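Local structure of extracellular solute-binding protein family 1 (Alicyclobacillus acidocaldarius subsp. acidocaldarius, 4OVJ) at residues Leu218-Trp221 / Ala222-Lys226; Gln389-Tyr393 / Gly394-Pro398. The protein probably captures a solute outside the cell membrane and passes it to an ABC transporter, as extracellular solute-binding proteins of family 1 do. One frame throughout, in Å; residues are numbered along the deposited sequence.

Contact 1: residues Leu218-Trp221 / Ala222-Lys226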
ATOM      1  N   LEU A 218       8.864   4.879 -19.935  1.00  7.58           N
ATOM      2  CA  LEU A 218      10.282   4.556 -20.078  1.00  8.52           C
ATOM      3  C   LEU A 218      11.093   5.756 -20.582  1.00  7.97           C
ATOM      4  O   LEU A 218      12.205   5.997 -20.115  1.00  8.40           O
ATOM      5  CB  LEU A 218      10.465   3.361 -21.001  1.00  9.27           C
ATOM      6  CG  LEU A 218       9.904   2.027 -20.508  1.00 10.90           C
ATOM      7  CD1 LEU A 218      10.007   1.031 -21.646  1.00 12.23           C
ATOM      8  CD2 LEU A 218      10.603   1.511 -19.263  1.00 12.48           C
ATOM      9  N   ASN A 219      10.529   6.503 -21.531  1.00  7.89           N
ATOM     10  CA  ASN A 219      11.198   7.688 -22.077  1.00  8.91           C
ATOM     11  C   ASN A 219      11.364   8.783 -21.068  1.00  8.38           C
ATOM     12  O   ASN A 219      12.375   9.493 -21.091  1.00  9.45           O
ATOM     13  CB  ASN A 219      10.449   8.235 -23.282  1.00  9.14           C
ATOM     14  CG  ASN A 219      10.809   7.509 -24.561  1.00 11.52           C
ATOM     15  OD1 ASN A 219      11.909   6.977 -24.685  1.00 14.65           O
ATOM     16  ND2 ASN A 219       9.891   7.496 -25.522  1.00 12.21           N
ATOM     17  N   TYR A 220      10.378   8.930 -20.184  1.00  8.21           N
ATOM     18  CA  TYR A 220      10.452   9.933 -19.134  1.00  8.45           C
ATOM     19  C   TYR A 220      11.697   9.714 -18.295  1.00  7.88           C
ATOM     20  O   TYR A 220      12.497  10.626 -18.115  1.00  8.06           O
ATOM     21  CB  TYR A 220       9.211   9.879 -18.247  1.00  8.59           C
ATOM     22  CG  TYR A 220       9.242  10.858 -17.098  1.00  8.58           C
ATOM     23  CD1 TYR A 220       8.911  12.186 -17.300  1.00  8.18           C
ATOM     24  CD2 TYR A 220       9.617  10.456 -15.815  1.00  8.51           C
ATOM     25  CE1 TYR A 220       8.947  13.092 -16.265  1.00  9.01           C
ATOM     26  CE2 TYR A 220       9.639  11.359 -14.766  1.00  8.61           C
ATOM     27  CZ  TYR A 220       9.300  12.679 -14.999  1.00  8.03           C
ATOM     28  OH  TYR A 220       9.317  13.590 -13.972  1.00  8.13           O
ATOM     29  N   TRP A 221      11.878   8.488 -17.820  1.00  8.09           N
ATOM     30  CA  TRP A 221      13.047   8.182 -16.986  1.00  7.93           C
ATOM     31  C   TRP A 221      14.340   8.171 -17.794  1.00  8.53           C
ATOM     32  O   TRP A 221      15.376   8.609 -17.297  1.00  8.43           O
ATOM     33  CB  TRP A 221      12.859   6.865 -16.238  1.00  8.67           C
ATOM     34  CG  TRP A 221      11.715   6.944 -15.271  1.00  7.93           C
ATOM     35  CD1 TRP A 221      10.440   6.501 -15.473  1.00  8.19           C
ATOM     36  CD2 TRP A 221      11.727   7.554 -13.978  1.00  9.26           C
ATOM     37  NE1 TRP A 221       9.660   6.792 -14.380  1.00  9.83           N
ATOM     38  CE2 TRP A 221      10.433   7.426 -13.443  1.00  9.61           C
ATOM     39  CE3 TRP A 221      12.718   8.183 -13.210  1.00  9.83           C
ATOM     40  CZ2 TRP A 221      10.095   7.906 -12.181  1.00 10.52           C
ATOM     41  CZ3 TRP A 221      12.382   8.665 -11.956  1.00 10.08           C
ATOM     42  CH2 TRP A 221      11.087   8.515 -11.454  1.00 10.37           C
ATOM     43  N   ALA A 222      14.275   7.699 -19.042  1.00  8.81           N
ATOM     44  CA  ALA A 222      15.463   7.705 -19.899  1.00  9.69           C
ATOM     45  C   ALA A 222      15.996   9.125 -20.099  1.00 10.33           C
ATOM     46  O   ALA A 222      17.206   9.337 -20.080  1.00 10.62           O
ATOM     47  CB  ALA A 222      15.180   7.045 -21.230  1.00 10.13           C
ATOM     48  N   ASN A 223      15.093  10.097 -20.248  1.00  9.98           N
ATOM     49  CA  ASN A 223      15.521  11.487 -20.399  1.00 11.41           C
ATOM     50  C   ASN A 223      16.213  11.992 -19.131  1.00 11.96           C
ATOM     51  O   ASN A 223      17.240  12.673 -19.209  1.00 14.66           O
ATOM     52  CB  ASN A 223      14.368  12.374 -20.825  1.00 12.98           C
ATOM     53  CG  ASN A 223      13.988  12.182 -22.290  1.00 15.86           C
ATOM     54  OD1 ASN A 223      14.782  11.717 -23.112  1.00 20.69           O
ATOM     55  ND2 ASN A 223      12.774  12.545 -22.620  1.00 21.05           N
ATOM     56  N   LEU A 224      15.696  11.619 -17.969  1.00 11.23           N
ATOM     57  CA  LEU A 224      16.333  12.009 -16.710  1.00 11.25           C
ATOM     58  C   LEU A 224      17.715  11.357 -16.561  1.00 10.42           C
ATOM     59  O   LEU A 224      18.648  11.989 -16.078  1.00 11.46           O
ATOM     60  CB  LEU A 224      15.447  11.657 -15.518  1.00 12.02           C
ATOM     61  CG  LEU A 224      14.114  12.394 -15.415  1.00 12.64           C
ATOM     62  CD1 LEU A 224      13.274  11.804 -14.305  1.00 12.60           C
ATOM     63  CD2 LEU A 224      14.362  13.875 -15.192  1.00 13.66           C
ATOM     64  N   ARG A 225      17.847  10.108 -16.988  1.00  9.65           N
ATOM     65  CA  ARG A 225      19.156   9.437 -16.956  1.00 10.12           C
ATOM     66  C   ARG A 225      20.164  10.147 -17.863  1.00 11.51           C
ATOM     67  O   ARG A 225      21.302  10.382 -17.462  1.00 13.71           O
ATOM     68  CB  ARG A 225      19.050   7.980 -17.399  1.00 10.74           C
ATOM     69  CG  ARG A 225      18.519   7.054 -16.337  1.00 10.19           C
ATOM     70  CD  ARG A 225      18.795   5.602 -16.666  1.00 10.20           C
ATOM     71  NE  ARG A 225      18.177   5.185 -17.910  1.00 10.00           N
ATOM     72  CZ  ARG A 225      16.899   4.844 -18.064  1.00 10.38           C
ATOM     73  NH1 ARG A 225      16.045   4.884 -17.054  1.00  9.97           N
ATOM     74  NH2 ARG A 225      16.470   4.469 -19.259  1.00  9.56           N
ATOM     75  N   LYS A 226      19.730  10.459 -19.083  1.00 13.09           N
ATOM     76  CA  LYS A 226      20.557  11.144 -20.092  1.00 15.82           C
ATOM     77  C   LYS A 226      21.158  12.442 -19.549  1.00 16.82           C
ATOM     78  O   LYS A 226      22.318  12.769 -19.833  1.00 19.81           O
ATOM     79  CB  LYS A 226      19.714  11.435 -21.347  1.00 19.00           C
ATOM     80  CG  LYS A 226      20.405  12.261 -22.423  1.00 22.66           C
ATOM     81  CD  LYS A 226      19.646  12.226 -23.749  1.00 25.60           C
ATOM     82  CE  LYS A 226      18.342  13.012 -23.682  1.00 28.67           C
ATOM     83  NZ  LYS A 226      17.675  13.183 -25.008  1.00 30.76           N
TER
HETATM   84  O   HOH W   1      13.660   4.038 -18.814  1.00  9.84           O
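A222 N bonds to L218 O at 2.9 Å, and N223 on N219 and R225 on W221 repeat this i+4 step, the backbone signature of an alpha-helix, here the closing turns of helix 211-226. The fourth bond in the series, from L224 N to Y220 O, is long and weak. One side of these turns is apolar and buried. There L224 CD1 lies 3.7 Å from Y220 CE2 and 3.8 Å from W221 CE3, so a single methyl fills the angle between two rings, which it meets obliquely. Chi1 of 178° swings the Y220 ring alongside the indole: Y220 CD2 stands 3.8 Å above one face of W221, near the rim, while W221 CE2 lies in the plane of the phenol, at its edge. Y220 and L224 suit this side because they pack on helix 160-174, and the phenol hydroxyl, Y220 OH, is bonded to W160 O; W221 lies against the Y217 ring and the loop residues E179 and E183. N223, on an exposed flank, has a polar amide fit for solvent. R225 uses its length differently. A bend at chi3 (-61°) folds its guanidinium back over the preceding turn, where A222 CA lies 3.4 Å from the guanidinium plane, offset toward its rim; the small alanine adds little bulk there. R225 NH1 forms salt bridges with D181 and E183. R225 NH2 gives a 2.9 Å bond to a water in the guanidinium plane, and that water donates in turn to L218 O at 2.8 Å, making it a second donor to this carbonyl beside A222 N.

Contact 2: residues Gln389-Tyr393 / Gly394-Pro398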
ATOM      1  N   GLN A 389      15.756  -2.909 -16.430  0.50 15.37           N
ATOM      2  CA  GLN A 389      17.206  -2.973 -16.279  0.50 17.05           C
ATOM      3  C   GLN A 389      17.914  -2.999 -17.643  0.50 15.32           C
ATOM      4  O   GLN A 389      18.904  -2.297 -17.833  0.50 16.23           O
ATOM      5  CB  GLN A 389      17.585  -4.191 -15.428  0.50 20.59           C
ATOM      6  CG  GLN A 389      19.070  -4.359 -15.158  0.50 25.54           C
ATOM      7  CD  GLN A 389      19.350  -5.526 -14.228  0.50 33.84           C
ATOM      8  OE1 GLN A 389      18.484  -6.372 -13.996  0.50 41.31           O
ATOM      9  NE2 GLN A 389      20.558  -5.577 -13.688  0.50 37.41           N
ATOM     10  N   ALA A 390      17.393  -3.783 -18.592  1.00 15.17           N
ATOM     11  CA  ALA A 390      17.949  -3.829 -19.964  1.00 16.11           C
ATOM     12  C   ALA A 390      17.883  -2.487 -20.676  1.00 15.56           C
ATOM     13  O   ALA A 390      18.821  -2.096 -21.363  1.00 17.16           O
ATOM     14  CB  ALA A 390      17.244  -4.892 -20.800  1.00 17.52           C
ATOM     15  N   VAL A 391      16.774  -1.773 -20.491  1.00 15.24           N
ATOM     16  CA  VAL A 391      16.624  -0.443 -21.045  1.00 13.90           C
ATOM     17  C   VAL A 391      17.600   0.532 -20.369  1.00 14.09           C
ATOM     18  O   VAL A 391      18.223   1.332 -21.047  1.00 16.11           O
ATOM     19  CB  VAL A 391      15.166   0.049 -20.920  1.00 14.24           C
ATOM     20  CG1 VAL A 391      15.042   1.508 -21.330  1.00 15.10           C
ATOM     21  CG2 VAL A 391      14.260  -0.824 -21.774  1.00 15.24           C
ATOM     22  N   GLN A 392      17.729   0.449 -19.046  1.00 14.67           N
ATOM     23  CA  GLN A 392      18.631   1.336 -18.281  1.00 15.14           C
ATOM     24  C   GLN A 392      20.084   1.113 -18.661  1.00 17.00           C
ATOM     25  O   GLN A 392      20.889   2.041 -18.664  1.00 20.98           O
ATOM     26  CB  GLN A 392      18.467   1.104 -16.783  1.00 16.85           C
ATOM     27  CG  GLN A 392      17.186   1.654 -16.191  1.00 16.29           C
ATOM     28  CD  GLN A 392      16.866   1.116 -14.803  1.00 17.53           C
ATOM     29  OE1 GLN A 392      17.407   0.091 -14.359  1.00 19.45           O
ATOM     30  NE2 GLN A 392      15.962   1.797 -14.111  1.00 16.94           N
ATOM     31  N   TYR A 393      20.415  -0.133 -18.972  1.00 16.76           N
ATOM     32  CA  TYR A 393      21.763  -0.496 -19.407  1.00 18.58           C
ATOM     33  C   TYR A 393      22.041  -0.121 -20.864  1.00 20.86           C
ATOM     34  O   TYR A 393      23.189  -0.158 -21.299  1.00 26.48           O
ATOM     35  CB  TYR A 393      21.961  -2.005 -19.272  1.00 18.56           C
ATOM     36  CG  TYR A 393      22.252  -2.554 -17.897  1.00 19.87           C
ATOM     37  CD1 TYR A 393      22.697  -1.750 -16.848  1.00 20.97           C
ATOM     38  CD2 TYR A 393      22.145  -3.916 -17.670  1.00 22.60           C
ATOM     39  CE1 TYR A 393      23.003  -2.301 -15.613  1.00 23.46           C
ATOM     40  CE2 TYR A 393      22.443  -4.473 -16.444  1.00 24.44           C
ATOM     41  CZ  TYR A 393      22.875  -3.660 -15.419  1.00 25.05           C
ATOM     42  OH  TYR A 393      23.167  -4.220 -14.205  1.00 27.99           O
ATOM     43  N   GLY A 394      21.002   0.207 -21.623  1.00 23.13           N
ATOM     44  CA  GLY A 394      21.152   0.550 -23.028  1.00 23.61           C
ATOM     45  C   GLY A 394      21.232  -0.674 -23.918  1.00 25.30           C
ATOM     46  O   GLY A 394      21.630  -0.575 -25.077  1.00 26.10           O
ATOM     47  N   LYS A 395      20.850  -1.831 -23.386  1.00 26.23           N
ATOM     48  CA  LYS A 395      20.860  -3.068 -24.157  1.00 27.66           C
ATOM     49  C   LYS A 395      19.699  -3.143 -25.139  1.00 28.63           C
ATOM     50  O   LYS A 395      19.803  -3.797 -26.164  1.00 32.11           O
ATOM     51  CB  LYS A 395      20.850  -4.276 -23.224  1.00 24.95           C
ATOM     52  CG  LYS A 395      22.190  -4.520 -22.539  1.00 34.66           C
ATOM     53  CD  LYS A 395      22.162  -5.796 -21.705  1.00 41.13           C
ATOM     54  CE  LYS A 395      23.556  -6.358 -21.483  1.00 45.26           C
ATOM     55  NZ  LYS A 395      24.372  -5.487 -20.595  1.00 47.94           N
ATOM     56  N   GLU A 396      18.584  -2.487 -24.826  1.00 27.55           N
ATOM     57  CA  GLU A 396      17.519  -2.325 -25.814  1.00 27.15           C
ATOM     58  C   GLU A 396      16.827  -0.986 -25.667  1.00 24.67           C
ATOM     59  O   GLU A 396      16.910  -0.351 -24.613  1.00 23.24           O
ATOM     60  CB  GLU A 396      16.513  -3.466 -25.735  1.00 31.89           C
ATOM     61  CG  GLU A 396      15.837  -3.644 -24.389  1.00 36.10           C
ATOM     62  CD  GLU A 396      15.030  -4.936 -24.309  1.00 45.29           C
ATOM     63  OE1 GLU A 396      14.782  -5.413 -23.178  1.00 56.83           O
ATOM     64  OE2 GLU A 396      14.638  -5.474 -25.372  1.00 50.11           O
ATOM     65  N   THR A 397      16.157  -0.565 -26.737  1.00 20.98           N
ATOM     66  CA  THR A 397      15.439   0.702 -26.741  1.00 20.84           C
ATOM     67  C   THR A 397      14.173   0.550 -25.911  1.00 19.05           C
ATOM     68  O   THR A 397      13.690  -0.566 -25.697  1.00 19.16           O
ATOM     69  CB  THR A 397      15.034   1.189 -28.155  1.00 24.21           C
ATOM     70  OG1 THR A 397      14.090   0.282 -28.748  1.00 24.71           O
ATOM     71  CG2 THR A 397      16.259   1.345 -29.065  1.00 24.84           C
ATOM     72  N   PRO A 398      13.629   1.676 -25.446  1.00 16.89           N
ATOM     73  CA  PRO A 398      12.335   1.660 -24.778  1.00 16.49           C
ATOM     74  C   PRO A 398      11.264   0.944 -25.578  1.00 16.80           C
ATOM     75  O   PRO A 398      10.527   0.112 -25.021  1.00 16.31           O
ATOM     76  CB  PRO A 398      12.021   3.145 -24.638  1.00 17.24           C
ATOM     77  CG  PRO A 398      13.377   3.732 -24.366  1.00 16.54           C
ATOM     78  CD  PRO A 398      14.271   2.997 -25.336  1.00 16.93           C
TER
HETATM   79  O   HOH W   2      17.770   2.005 -23.687  1.00 25.09           O
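A390 O receives K395 N at 2.9 Å, nearly in line with the carbonyl bond, and also takes a weak bond from E396 N. G394 N turns to V391 O at 3.1 Å, approaching from above the carbonyl plane, and a water donates to both V391 O and E396 O. G394 has phi 82°, a value that glycine adopts readily and that lets the chain leave the helix here. The side chain of Y393 can be followed outward from the turn. Its CB lies beside the next peptide nitrogen and 4.1 Å from K395 CG; CD2 comes 4.0 Å from K395 NZ, since the two side chains run alongside each other in the same direction. Q389 has two conformers; in the one given here its CG lies 3.6 Å from the ring plane, over one face, and its NE2 donates a 3.0 Å bond to Y393 OH, almost within the amide plane. An alanine in place of Y393 would probably leave K395 NZ and Q389 CG without the ring beside them and, in that conformer, the Q389 amide without its phenol acceptor. On the other flank, E396 has its CG between the backbone N and the carbonyl carbon (chi1 58°), and its OE1 reaches A390 CB, whose smallness suits so close a neighbour. V391 is the buried apolar member, its CG1 4.1 Å from P398 CG. T397, with a hydroxyl short enough to reach back to the backbone, caps Q400 N. The whole is a Schellman motif ending helix 377-392, followed by a threonine N-cap on helix 398-414.

Contact 1 is partly buried and lies wholly within one helix, whereas contact 2 is a surface turn that closes helix 377-392 and leads into helix 398-414. Aromatic and leucine packing dominates the first; main-chain capping bonds dominate the second. They lie on the same side of the chain's centre, about 11 Å apart between centres, and they touch: R225 NH1 is 3.5 Å from Q392 CG, and N219 OD1 is 3.6 Å from P398 CG. The acidic pair D181 and E183 that meets R225 also takes weak hydrogen bonds from Q392 NE2, so one acidic site is shared by both contacts.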